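Local coordinates for protein sugar phosphate isomerase/epimerase (Parabacteroides distasonis, PDB 3OBE) that probably acts as an isomerase or epimerase of sugar phosphates, built on a xylose isomerase-like TIM barrel, at residues 20-24 and 298-304; 29-34 and 286-291; 91-97 and 126-132; 246-251 and 276-281. All coordinates share one frame; numbering follows the deposited sequence.

Contact 1: residues 20-24 and 298-304; sequences GKKMG and LQAAPFV
Lys-21 and Gln-299 bring their CA atoms within 6.8 Å where the extended run 20-24, leading into strand 24-26, passes the C-terminal end of helix 287-300 and the type I turn from Ala-301 to Val-304. Lys-21 dominates the meeting. With CG anti to the carbonyl carbon (chi1 -65°) and the rest of the chain stretched out, its ammonium group reaches into a cluster of backbone oxygens formed by the helix end and the turn. Leu-298 O receives NZ in its carbonyl plane at 3.0 Å. Gln-299 O, 2.9 Å from the same NZ, is instead approached from well above its plane, and Val-304 O is also met from above, at 2.8 Å. Ala-301 O is 2.7 Å from NZ of Lys-21. Alongside the start of the lysine chain, the bent side chain of Gln-299 lays OE1 against Lys-21 CB at 3.7 Å, while its NE2 bonds to Thr-11 OG1 and more weakly to a water that also takes the N-H of Lys-21. Further along, selenomethionine Met-23 slants across Leu-298, with SE 4.0 Å from CD1, and its CE ends against Gln-299 OE1. Leu-298 continues this apolar layer towards Tyr-274 and Phe-263. Carbonyls in the last turn of a helix lack the amide partners available further up, and here the cation serves two carbonyls of the helix end and one at the close of the turn. Its positive charge also sits at the negative end of the helix dipole, which would probably favour the protonated lysine and tie the chain's last turn to the entrance of the first barrel strand.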
loop_
_atom_site.group_PDB
_atom_site.type_symbol
_atom_site.label_atom_id
_atom_site.label_comp_id
_atom_site.label_asym_id
_atom_site.label_seq_id
_atom_site.Cartn_x
_atom_site.Cartn_y
_atom_site.Cartn_z
ATOM N N GLY A 20 -0.768 22.199 0.646
ATOM C CA GLY A 20 -0.333 21.140 1.557
ATOM C C GLY A 20 0.473 20.128 0.802
ATOM O O GLY A 20 0.211 19.863 -0.369
ATOM N N LYS A 21 1.430 19.503 1.471
ATOM C CA LYS A 21 2.129 18.354 0.918
ATOM C C LYS A 21 1.150 17.210 0.740
ATOM O O LYS A 21 0.283 16.993 1.581
ATOM C CB LYS A 21 3.233 17.894 1.867
ATOM C CG LYS A 21 4.318 18.859 2.055
ATOM C CD LYS A 21 5.503 18.214 2.838
ATOM C CE LYS A 21 6.419 19.266 3.375
ATOM N NZ LYS A 21 7.540 18.632 4.130
ATOM N N LYS A 22 1.297 16.474 -0.347
ATOM C CA LYS A 22 0.421 15.346 -0.594
ATOM C C LYS A 22 0.936 14.190 0.260
ATOM O O LYS A 22 2.141 13.863 0.284
ATOM C CB LYS A 22 0.362 14.982 -2.084
ATOM C CG LYS A 22 -0.108 16.100 -3.014
ATOM C CD LYS A 22 -1.597 16.495 -2.819
ATOM C CE LYS A 22 -1.975 17.814 -3.550
ATOM N NZ LYS A 22 -1.869 19.087 -2.688
HETATM N N MSE A 23 0.032 13.603 0.999
HETATM C CA MSE A 23 0.411 12.633 2.011
HETATM C C MSE A 23 -0.735 11.663 2.254
HETATM O O MSE A 23 -1.863 12.065 2.552
HETATM C CB MSE A 23 0.783 13.358 3.321
HETATM C CG MSE A 23 1.035 12.451 4.441
HETATM SE SE MSE A 23 1.598 13.627 5.947
HETATM C CE MSE A 23 0.015 14.234 6.417
ATOM N N GLY A 24 -0.450 10.368 2.122
ATOM C CA GLY A 24 -1.477 9.374 2.345
ATOM C C GLY A 24 -1.399 8.621 3.655
ATOM O O GLY A 24 -0.348 8.580 4.331
ATOM N N LEU A 298 6.345 14.526 8.863
ATOM C CA LEU A 298 6.461 14.532 7.402
ATOM C C LEU A 298 6.198 15.942 6.876
ATOM O O LEU A 298 6.831 16.385 5.910
ATOM C CB LEU A 298 5.489 13.547 6.792
ATOM C CG LEU A 298 5.813 12.067 7.063
ATOM C CD1 LEU A 298 4.678 11.189 6.528
ATOM C CD2 LEU A 298 7.208 11.641 6.446
ATOM N N GLN A 299 5.253 16.634 7.504
ATOM C CA GLN A 299 4.924 17.964 7.083
ATOM C C GLN A 299 6.103 18.903 7.352
ATOM O O GLN A 299 6.352 19.797 6.540
ATOM C CB GLN A 299 3.681 18.477 7.790
ATOM C CG GLN A 299 2.435 17.683 7.418
ATOM C CD GLN A 299 1.734 18.197 6.184
ATOM O OE1 GLN A 299 1.610 17.493 5.155
ATOM N NE2 GLN A 299 1.242 19.398 6.284
ATOM N N ALA A 300 6.813 18.732 8.476
ATOM C CA ALA A 300 7.943 19.625 8.821
ATOM C C ALA A 300 9.251 19.208 8.131
ATOM O O ALA A 300 10.188 19.992 8.084
ATOM C CB ALA A 300 8.142 19.652 10.340
ATOM N N ALA A 301 9.322 17.978 7.639
ATOM C CA ALA A 301 10.583 17.431 7.114
ATOM C C ALA A 301 10.911 18.149 5.798
ATOM O O ALA A 301 10.133 18.105 4.873
ATOM C CB ALA A 301 10.427 15.971 6.867
ATOM N N PRO A 302 12.090 18.768 5.699
ATOM C CA PRO A 302 12.374 19.412 4.436
ATOM C C PRO A 302 12.660 18.466 3.271
ATOM O O PRO A 302 12.569 18.903 2.111
ATOM C CB PRO A 302 13.586 20.285 4.733
ATOM C CG PRO A 302 14.181 19.704 5.934
ATOM C CD PRO A 302 13.104 19.051 6.720
ATOM N N PHE A 303 12.991 17.201 3.552
ATOM C CA PHE A 303 13.216 16.216 2.505
ATOM C C PHE A 303 11.948 15.576 1.962
ATOM O O PHE A 303 12.005 14.770 1.014
ATOM C CB PHE A 303 14.176 15.104 3.032
ATOM C CG PHE A 303 13.788 14.571 4.379
ATOM C CD1 PHE A 303 12.907 13.510 4.505
ATOM C CD2 PHE A 303 14.340 15.124 5.522
ATOM C CE1 PHE A 303 12.568 13.021 5.758
ATOM C CE2 PHE A 303 13.972 14.669 6.790
ATOM C CZ PHE A 303 13.104 13.620 6.893
ATOM N N VAL A 304 10.805 15.894 2.582
ATOM C CA VAL A 304 9.497 15.439 2.111
ATOM C C VAL A 304 8.894 16.601 1.347
ATOM O O VAL A 304 8.866 17.721 1.843
ATOM C CB VAL A 304 8.587 15.017 3.247
ATOM C CG1 VAL A 304 7.169 14.615 2.724
ATOM C CG2 VAL A 304 9.241 13.849 4.074
HETATM O O HOH W 1 1.744 20.697 4.080
#

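Contact 2: residues 29-34 and 286-291; sequences SLGQEL and TQFEGV
Glu-33 sends its extended side chain endwise to the first turn of helix 287-300, where its two oxygens divide the work. OE2 takes Gln-287 N at 2.9 Å and OE1 takes Phe-288 N at 2.9 Å, both on the syn side, though the second donor lies further out of the carboxylate plane. Thr-286, at the N-cap, adds its own side chain, OG1 accepting from Glu-289 N at 3.0 Å, so that an outside carboxylate and the cap share the first-turn amides. The amide of Gln-287 stands nearly perpendicular to the carboxylate of Glu-33, at 87°. A bend at chi2 (-60°) folds it back toward Ser-29, and NE2 gives Ser-29 O a fairly straight bond of 2.8 Å, in the plane of both the amide and the carbonyl. Leu-30 crosses Phe-288 at about a right angle. Its CD2 sits over the middle of the ring, 3.9 Å from the centroid, in a CH-pi contact, and also touches Val-291 CG2 at 3.8 Å. Glu-33 O lies at the edge of the same ring, and Leu-45 of helix 38-48 packs on Leu-30, Phe-288 and Val-291. Such joining of the loop after the first strand to the start of the last helix is consistent with a closed TIM barrel, in which the first and last beta-alpha units are neighbours.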
loop_
_atom_site.group_PDB
_atom_site.type_symbol
_atom_site.label_atom_id
_atom_site.label_comp_id
_atom_site.label_asym_id
_atom_site.label_seq_id
_atom_site.Cartn_x
_atom_site.Cartn_y
_atom_site.Cartn_z
ATOM N N SER A 29 -4.628 1.666 9.940
ATOM C CA SER A 29 -3.860 2.208 11.073
ATOM C C SER A 29 -4.712 2.668 12.238
ATOM O O SER A 29 -4.229 2.661 13.357
ATOM C CB SER A 29 -3.018 3.421 10.629
ATOM O OG SER A 29 -2.150 3.056 9.570
ATOM N N LEU A 30 -5.945 3.109 11.978
ATOM C CA LEU A 30 -6.737 3.777 12.991
ATOM C C LEU A 30 -7.733 2.809 13.615
ATOM O O LEU A 30 -8.301 3.099 14.661
ATOM C CB LEU A 30 -7.476 4.950 12.369
ATOM C CG LEU A 30 -6.548 6.106 12.001
ATOM C CD1 LEU A 30 -7.314 7.172 11.198
ATOM C CD2 LEU A 30 -6.020 6.738 13.330
ATOM N N GLY A 31 -7.906 1.657 12.952
ATOM C CA GLY A 31 -9.023 0.725 13.170
ATOM C C GLY A 31 -10.318 1.379 13.547
ATOM O O GLY A 31 -10.882 2.254 12.822
ATOM N N GLN A 32 -10.750 1.043 14.757
ATOM C CA GLN A 32 -12.058 1.443 15.233
ATOM C C GLN A 32 -12.083 2.915 15.593
ATOM O O GLN A 32 -13.153 3.489 15.691
ATOM C CB GLN A 32 -12.494 0.550 16.424
ATOM C CG GLN A 32 -12.885 -0.854 15.977
ATOM C CD GLN A 32 -14.139 -0.852 15.100
ATOM O OE1 GLN A 32 -15.085 -0.082 15.332
ATOM N NE2 GLN A 32 -14.133 -1.686 14.066
ATOM N N GLU A 33 -10.911 3.547 15.772
ATOM C CA GLU A 33 -10.930 4.952 16.203
ATOM C C GLU A 33 -11.530 5.841 15.124
ATOM O O GLU A 33 -12.185 6.835 15.451
ATOM C CB GLU A 33 -9.547 5.477 16.564
ATOM C CG GLU A 33 -8.906 4.727 17.681
ATOM C CD GLU A 33 -7.514 5.218 18.038
ATOM O OE1 GLU A 33 -7.204 6.427 17.810
ATOM O OE2 GLU A 33 -6.761 4.374 18.596
ATOM N N LEU A 34 -11.336 5.463 13.865
ATOM C CA LEU A 34 -11.902 6.207 12.730
ATOM C C LEU A 34 -13.355 5.767 12.488
ATOM O O LEU A 34 -14.241 6.601 12.411
ATOM C CB LEU A 34 -11.057 6.025 11.454
ATOM C CG LEU A 34 -11.504 6.766 10.180
ATOM C CD1 LEU A 34 -11.682 8.275 10.391
ATOM C CD2 LEU A 34 -10.533 6.492 8.985
ATOM N N THR A 286 -3.271 6.351 21.705
ATOM C CA THR A 286 -4.210 6.179 20.603
ATOM C C THR A 286 -3.489 6.093 19.269
ATOM O O THR A 286 -2.442 6.711 19.054
ATOM C CB THR A 286 -5.246 7.337 20.536
ATOM O OG1 THR A 286 -4.591 8.585 20.244
ATOM C CG2 THR A 286 -6.016 7.467 21.812
ATOM N N GLN A 287 -4.104 5.385 18.319
ATOM C CA GLN A 287 -3.611 5.423 16.949
ATOM C C GLN A 287 -3.695 6.816 16.373
ATOM O O GLN A 287 -2.782 7.213 15.635
ATOM C CB GLN A 287 -4.359 4.411 16.079
ATOM C CG GLN A 287 -4.098 2.957 16.508
ATOM C CD GLN A 287 -2.635 2.604 16.423
ATOM O OE1 GLN A 287 -1.937 2.595 17.432
ATOM N NE2 GLN A 287 -2.156 2.313 15.229
ATOM N N PHE A 288 -4.740 7.571 16.717
ATOM C CA PHE A 288 -4.815 8.967 16.205
ATOM C C PHE A 288 -3.587 9.757 16.569
ATOM O O PHE A 288 -3.072 10.494 15.744
ATOM C CB PHE A 288 -6.070 9.704 16.630
ATOM C CG PHE A 288 -7.091 9.772 15.551
ATOM C CD1 PHE A 288 -6.879 10.566 14.444
ATOM C CD2 PHE A 288 -8.245 9.023 15.621
ATOM C CE1 PHE A 288 -7.822 10.633 13.441
ATOM C CE2 PHE A 288 -9.187 9.077 14.591
ATOM C CZ PHE A 288 -8.955 9.899 13.517
ATOM N N GLU A 289 -3.130 9.635 17.809
ATOM C CA GLU A 289 -1.920 10.340 18.221
ATOM C C GLU A 289 -0.744 10.017 17.352
ATOM O O GLU A 289 -0.048 10.906 16.880
ATOM C CB GLU A 289 -1.587 10.075 19.683
ATOM C CG GLU A 289 -0.319 10.869 20.089
ATOM C CD GLU A 289 0.168 10.613 21.480
ATOM O OE1 GLU A 289 -0.512 9.891 22.240
ATOM O OE2 GLU A 289 1.302 11.117 21.772
ATOM N N GLY A 290 -0.523 8.735 17.119
ATOM C CA GLY A 290 0.632 8.280 16.314
ATOM C C GLY A 290 0.525 8.742 14.878
ATOM O O GLY A 290 1.503 9.206 14.294
ATOM N N VAL A 291 -0.704 8.749 14.379
ATOM C CA VAL A 291 -0.975 9.192 13.012
ATOM C C VAL A 291 -0.773 10.712 12.885
ATOM O O VAL A 291 -0.188 11.192 11.931
ATOM C CB VAL A 291 -2.401 8.725 12.598
ATOM C CG1 VAL A 291 -2.908 9.517 11.463
ATOM C CG2 VAL A 291 -2.360 7.180 12.326
#

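Contact 3: residues 91-97 and 126-132; sequences RISSSHL and LGVSCMV. With EOH (ethanol), chain H; EOH (ethanol), chain E.
Ser-93 O is gripped by two successive amides, Ser-129 N at 2.9 Å from above the carbonyl plane and Cys-130 N at 3.0 Å within it. They join strand 91-95 to strand 130-133, the parallel neighbours of a beta-alpha-beta crossover through helix 109-126, and this seam closes the TIM barrel. Further along, Val-132 N bonds to Ser-95 O and Leu-97 N to Val-132 O, bridging His-96 with Val-132. The ring of His-96 runs beside Val-132, CD2 lying 3.8 Å from CG1, while its NE2 bonds to Glu-216 OE1 and its ND1 edge meets an ethanol oxygen. His-169 and His-244 also meet this ring. A phosphate ion lies nearby; it and the ethanol probably come from the crystallisation liquor, but are consistent with a polar pocket here. A leucine in place of His-96 would probably leave Glu-216 OE1 without this partner and remove the flat surface that the two neighbouring histidines meet. Ile-92 crosses Leu-126 at about a right angle, CD1 to CD1 3.7 Å. Arg-91, extended from CG to NE, swings its guanidinium across the strand gap with Ser-93 CB over one face. Within the guanidinium plane its NH2 spans Gly-127 O at 2.9 Å and Ser-129 OG at 2.7 Å.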
loop_
_atom_site.group_PDB
_atom_site.type_symbol
_atom_site.label_atom_id
_atom_site.label_comp_id
_atom_site.label_asym_id
_atom_site.label_seq_id
_atom_site.Cartn_x
_atom_site.Cartn_y
_atom_site.Cartn_z
ATOM N N ARG A 91 -9.124 12.255 -0.484
ATOM C CA ARG A 91 -9.445 11.435 -1.600
ATOM C C ARG A 91 -9.035 10.012 -1.277
ATOM O O ARG A 91 -7.903 9.800 -0.815
ATOM C CB ARG A 91 -8.708 11.951 -2.814
ATOM C CG ARG A 91 -8.802 11.044 -4.015
ATOM C CD ARG A 91 -8.113 11.581 -5.316
ATOM N NE ARG A 91 -8.339 10.503 -6.285
ATOM C CZ ARG A 91 -7.416 9.794 -6.914
ATOM N NH1 ARG A 91 -6.126 10.134 -6.863
ATOM N NH2 ARG A 91 -7.803 8.771 -7.659
ATOM N N ILE A 92 -9.921 9.060 -1.560
ATOM C CA ILE A 92 -9.556 7.624 -1.550
ATOM C C ILE A 92 -8.826 7.320 -2.863
ATOM O O ILE A 92 -9.474 7.247 -3.926
ATOM C CB ILE A 92 -10.786 6.681 -1.399
ATOM C CG1 ILE A 92 -11.621 7.061 -0.186
ATOM C CG2 ILE A 92 -10.292 5.231 -1.320
ATOM C CD1 ILE A 92 -13.021 6.363 -0.114
ATOM N N SER A 93 -7.516 7.157 -2.780
ATOM C CA SER A 93 -6.672 6.944 -3.936
ATOM C C SER A 93 -6.131 5.558 -4.100
ATOM O O SER A 93 -5.708 5.206 -5.218
ATOM C CB SER A 93 -5.593 7.987 -4.018
ATOM O OG SER A 93 -4.831 8.160 -2.834
ATOM N N SER A 94 -6.198 4.737 -3.041
ATOM C CA SER A 94 -5.801 3.375 -3.107
ATOM C C SER A 94 -6.657 2.486 -2.207
ATOM O O SER A 94 -7.422 2.988 -1.391
ATOM C CB SER A 94 -4.304 3.274 -2.770
ATOM O OG SER A 94 -3.787 1.981 -2.966
ATOM N N SER A 95 -6.485 1.187 -2.343
ATOM C CA SER A 95 -7.253 0.215 -1.618
ATOM C C SER A 95 -6.467 -1.075 -1.556
ATOM O O SER A 95 -5.906 -1.502 -2.548
ATOM C CB SER A 95 -8.585 0.003 -2.336
ATOM O OG SER A 95 -9.302 -1.071 -1.752
ATOM N N HIS A 96 -6.393 -1.642 -0.366
ATOM C CA HIS A 96 -5.796 -2.965 -0.158
ATOM C C HIS A 96 -6.881 -4.049 -0.198
ATOM O O HIS A 96 -7.894 -3.974 0.566
ATOM C CB HIS A 96 -5.151 -3.019 1.223
ATOM C CG HIS A 96 -3.732 -2.553 1.251
ATOM N ND1 HIS A 96 -2.883 -2.881 2.274
ATOM C CD2 HIS A 96 -2.993 -1.849 0.354
ATOM C CE1 HIS A 96 -1.705 -2.335 2.053
ATOM N NE2 HIS A 96 -1.720 -1.755 0.873
ATOM N N LEU A 97 -6.687 -5.072 -1.040
ATOM C CA LEU A 97 -7.618 -6.179 -1.130
ATOM C C LEU A 97 -6.900 -7.431 -1.558
ATOM O O LEU A 97 -5.940 -7.404 -2.345
ATOM C CB LEU A 97 -8.785 -5.872 -2.093
ATOM C CG LEU A 97 -8.479 -5.680 -3.584
ATOM C CD1 LEU A 97 -9.816 -5.560 -4.371
ATOM C CD2 LEU A 97 -7.620 -4.468 -3.868
ATOM N N LEU A 126 -15.533 3.913 -6.889
ATOM C CA LEU A 126 -14.920 4.518 -5.711
ATOM C C LEU A 126 -13.955 5.648 -6.126
ATOM O O LEU A 126 -13.761 6.581 -5.359
ATOM C CB LEU A 126 -14.187 3.448 -4.899
ATOM C CG LEU A 126 -13.649 3.772 -3.506
ATOM C CD1 LEU A 126 -14.807 4.182 -2.552
ATOM C CD2 LEU A 126 -12.830 2.594 -2.964
ATOM N N GLY A 127 -13.403 5.561 -7.351
ATOM C CA GLY A 127 -12.548 6.596 -7.942
ATOM C C GLY A 127 -11.094 6.495 -7.543
ATOM O O GLY A 127 -10.355 7.476 -7.629
ATOM N N VAL A 128 -10.659 5.304 -7.142
ATOM C CA VAL A 128 -9.239 5.111 -6.784
ATOM C C VAL A 128 -8.328 5.157 -7.993
ATOM O O VAL A 128 -8.751 4.907 -9.133
ATOM C CB VAL A 128 -8.998 3.758 -6.041
ATOM C CG1 VAL A 128 -9.896 3.695 -4.756
ATOM C CG2 VAL A 128 -9.193 2.537 -7.012
ATOM N N SER A 129 -7.072 5.478 -7.753
ATOM C CA SER A 129 -6.015 5.356 -8.730
ATOM C C SER A 129 -5.300 4.004 -8.711
ATOM O O SER A 129 -4.754 3.601 -9.737
ATOM C CB SER A 129 -4.967 6.438 -8.547
ATOM O OG SER A 129 -5.588 7.687 -8.804
ATOM N N CYS A 130 -5.249 3.370 -7.551
ATOM C CA CYS A 130 -4.510 2.153 -7.368
ATOM C C CYS A 130 -5.331 1.078 -6.636
ATOM O O CYS A 130 -6.113 1.381 -5.746
ATOM C CB CYS A 130 -3.252 2.412 -6.539
ATOM S SG CYS A 130 -2.245 3.768 -7.210
HETATM N N MSE A 131 -5.067 -0.168 -6.975
HETATM C CA MSE A 131 -5.623 -1.339 -6.210
HETATM C C MSE A 131 -4.449 -2.231 -5.903
HETATM O O MSE A 131 -3.693 -2.572 -6.808
HETATM C CB MSE A 131 -6.651 -2.062 -7.049
HETATM C CG MSE A 131 -7.955 -1.338 -7.235
HETATM SE SE MSE A 131 -8.985 -2.025 -8.763
HETATM C CE MSE A 131 -9.324 -3.821 -8.097
ATOM N N VAL A 132 -4.272 -2.607 -4.641
ATOM C CA VAL A 132 -3.038 -3.244 -4.202
ATOM C C VAL A 132 -3.362 -4.491 -3.391
ATOM O O VAL A 132 -4.185 -4.431 -2.456
ATOM C CB VAL A 132 -2.231 -2.272 -3.350
ATOM C CG1 VAL A 132 -0.979 -2.966 -2.618
ATOM C CG2 VAL A 132 -1.773 -1.127 -4.238
HETATM C C1 EOH H . -4.886 -3.627 5.082
HETATM C C2 EOH H . -5.712 -4.702 5.803
HETATM O O EOH H . -3.970 -4.191 4.133
HETATM C C1 EOH E . -1.849 9.131 -6.473
HETATM C C2 EOH E . -1.385 7.839 -5.829
HETATM O O EOH E . -3.247 9.102 -6.721
HETATM O O HOH W 2 -11.404 10.216 -6.531
HETATM O O HOH W 3 -11.891 8.313 -4.664
#

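Contact 4: residues 246-251 and 276-281; sequences KDRWII and VELEGD
Trp-249 lies between Leu-278 and Asp-281, where two loops at the C-terminal ends of neighbouring TIM-barrel strands, 240-245 and 273-276, pack together. Leu-278 CD2 comes over one face, 3.7 Å from the centroid of the five-membered ring, a CH-pi contact. The carboxylate of Asp-281 stacks on the opposite face with planes 27° apart, OD1 being 3.5 Å from CD2 of the indole; Arg-285 pairs with this oxygen in a salt bridge. At the ring edge NE1 reaches Glu-279 O only weakly, and it also bonds to Gln-287 OE1. Were Trp-249 replaced by an alanine, a gap between Leu-278 and Asp-281 is likely to open, and Gln-287 OE1 would probably lose its indole donor. Lys-246 begins with CG anti to the backbone nitrogen (chi1 -176°) and runs past Glu-277 O, then bends at its end so that NZ meets Glu-279 OE1 on the anti lone pair at 2.9 Å in a salt bridge. Glu-279 has two conformers, so this bridge may be partial. The same NZ also bonds to Asp-247 O, and Tyr-220 adds a cation-pi contact. At the strand end, Ile-251 CG1 packs on Val-276 CG1 at 4.0 Å.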
loop_
_atom_site.group_PDB
_atom_site.type_symbol
_atom_site.label_atom_id
_atom_site.label_comp_id
_atom_site.label_asym_id
_atom_site.label_seq_id
_atom_site.Cartn_x
_atom_site.Cartn_y
_atom_site.Cartn_z
ATOM N N LYS A 246 6.350 3.494 7.091
ATOM C CA LYS A 246 6.107 2.821 8.341
ATOM C C LYS A 246 7.397 2.834 9.156
ATOM O O LYS A 246 8.502 2.874 8.599
ATOM C CB LYS A 246 5.613 1.380 8.116
ATOM C CG LYS A 246 5.257 0.695 9.473
ATOM C CD LYS A 246 4.705 -0.652 9.324
ATOM C CE LYS A 246 4.373 -1.236 10.674
ATOM N NZ LYS A 246 5.469 -1.103 11.698
ATOM N N ASP A 247 7.252 2.869 10.470
ATOM C CA ASP A 247 8.382 2.869 11.396
ATOM C C ASP A 247 7.963 1.972 12.558
ATOM O O ASP A 247 6.968 1.264 12.449
ATOM C CB ASP A 247 8.663 4.314 11.811
ATOM C CG ASP A 247 10.081 4.558 12.282
ATOM O OD1 ASP A 247 10.700 3.624 12.838
ATOM O OD2 ASP A 247 10.559 5.750 12.157
ATOM N N ARG A 248 8.674 1.996 13.684
ATOM C CA ARG A 248 8.241 1.212 14.846
ATOM C C ARG A 248 6.822 1.648 15.245
ATOM O O ARG A 248 5.930 0.833 15.450
ATOM C CB ARG A 248 9.186 1.435 15.980
ATOM C CG ARG A 248 10.617 1.011 15.642
ATOM C CD ARG A 248 10.673 -0.516 15.386
ATOM N NE ARG A 248 10.757 -1.257 16.631
ATOM C CZ ARG A 248 10.771 -2.585 16.708
ATOM N NH1 ARG A 248 10.666 -3.321 15.614
ATOM N NH2 ARG A 248 10.860 -3.180 17.877
ATOM N N TRP A 249 6.646 2.952 15.326
ATOM C CA TRP A 249 5.303 3.530 15.582
ATOM C C TRP A 249 5.257 4.885 14.876
ATOM O O TRP A 249 5.050 4.964 13.656
ATOM C CB TRP A 249 4.984 3.538 17.073
ATOM C CG TRP A 249 3.472 3.654 17.292
ATOM C CD1 TRP A 249 2.516 2.770 16.849
ATOM C CD2 TRP A 249 2.772 4.684 17.999
ATOM N NE1 TRP A 249 1.260 3.204 17.212
ATOM C CE2 TRP A 249 1.388 4.373 17.921
ATOM C CE3 TRP A 249 3.165 5.845 18.700
ATOM C CZ2 TRP A 249 0.416 5.187 18.497
ATOM C CZ3 TRP A 249 2.206 6.624 19.285
ATOM C CH2 TRP A 249 0.837 6.302 19.164
ATOM N N ILE A 250 5.520 5.956 15.593
ATOM C CA ILE A 250 5.497 7.279 14.966
ATOM C C ILE A 250 6.601 7.395 13.927
ATOM O O ILE A 250 7.751 7.044 14.175
ATOM C CB ILE A 250 5.635 8.398 15.964
ATOM C CG1 ILE A 250 4.367 8.549 16.787
ATOM C CG2 ILE A 250 5.883 9.788 15.270
ATOM C CD1 ILE A 250 4.608 9.293 18.133
ATOM N N ILE A 251 6.232 7.853 12.737
ATOM C CA ILE A 251 7.207 7.995 11.671
ATOM C C ILE A 251 8.329 8.940 12.073
ATOM O O ILE A 251 8.095 10.101 12.499
ATOM C CB ILE A 251 6.561 8.458 10.349
ATOM C CG1 ILE A 251 5.411 7.541 9.941
ATOM C CG2 ILE A 251 7.606 8.650 9.246
ATOM C CD1 ILE A 251 5.758 6.033 9.719
ATOM N N VAL A 276 1.201 6.316 4.775
ATOM C CA VAL A 276 1.622 6.008 6.123
ATOM C C VAL A 276 0.824 4.841 6.710
ATOM O O VAL A 276 -0.406 4.759 6.534
ATOM C CB VAL A 276 1.441 7.268 7.024
ATOM C CG1 VAL A 276 1.699 6.969 8.474
ATOM C CG2 VAL A 276 2.352 8.419 6.531
ATOM N N GLU A 277 1.505 3.986 7.452
ATOM C CA GLU A 277 0.832 2.975 8.258
ATOM C C GLU A 277 1.487 2.868 9.616
ATOM O O GLU A 277 2.712 2.947 9.731
ATOM C CB GLU A 277 0.813 1.617 7.578
ATOM C CG GLU A 277 -0.040 0.585 8.378
ATOM C CD GLU A 277 -0.559 -0.599 7.580
ATOM O OE1 GLU A 277 -0.316 -0.671 6.364
ATOM O OE2 GLU A 277 -1.238 -1.439 8.219
ATOM N N LEU A 278 0.669 2.657 10.636
ATOM C CA LEU A 278 1.113 2.341 11.984
ATOM C C LEU A 278 0.414 1.082 12.477
ATOM O O LEU A 278 -0.768 0.886 12.226
ATOM C CB LEU A 278 0.804 3.430 12.991
ATOM C CG LEU A 278 1.662 4.690 13.054
ATOM C CD1 LEU A 278 1.608 5.520 11.804
ATOM C CD2 LEU A 278 1.340 5.534 14.323
ATOM N N GLU A 279 1.204 0.247 13.131
ATOM C CA GLU A 279 0.669 -0.872 13.884
ATOM C C GLU A 279 0.167 -0.363 15.238
ATOM O O GLU A 279 0.312 0.815 15.562
ATOM C CB GLU A 279 1.720 -1.975 13.995
ATOM C CG GLU A 279 2.883 -1.659 14.912
ATOM C CD GLU A 279 3.927 -2.749 14.861
ATOM O OE1 GLU A 279 4.718 -2.761 13.902
ATOM O OE2 GLU A 279 3.916 -3.607 15.784
ATOM N N GLY A 280 -0.491 -1.232 15.985
ATOM C CA GLY A 280 -1.055 -0.892 17.309
ATOM C C GLY A 280 0.045 -0.521 18.280
ATOM O O GLY A 280 1.124 -1.109 18.283
ATOM N N ASP A 281 -0.193 0.535 19.063
ATOM C CA ASP A 281 0.775 0.983 20.054
ATOM C C ASP A 281 0.934 -0.030 21.140
ATOM O O ASP A 281 -0.024 -0.698 21.537
ATOM C CB ASP A 281 0.326 2.319 20.682
ATOM C CG ASP A 281 1.419 2.995 21.462
ATOM O OD1 ASP A 281 2.591 2.964 21.049
ATOM O OD2 ASP A 281 1.138 3.586 22.514
HETATM O O HOH W 4 4.125 1.025 13.209
HETATM O O HOH W 5 4.676 3.234 11.717
HETATM O O HOH W 6 4.405 -0.236 17.883
#

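From the N terminus, the chain first passes 20-24 and then 29-34, both of which must wait for partners near the C terminus. Contact 3 closes early, joining 91-97 to 126-132 across the loop and helix 109-126, where strands 91-95 and 130-133 meet. Contact 4 follows in series, linking the loops after strands 240-245 and 273-276. Segment 286-291 then closes contact 2 around both, and 298-304 closes contact 1 outside everything. Contacts 1 and 2 thus hold the two ends of helix 287-300 against the start of the chain. Contact 4 touches both: Gly-24 meets Val-276, and Ser-29 meets Leu-278. Contact 3 stands apart, about 20 Å from contact 2 between centres.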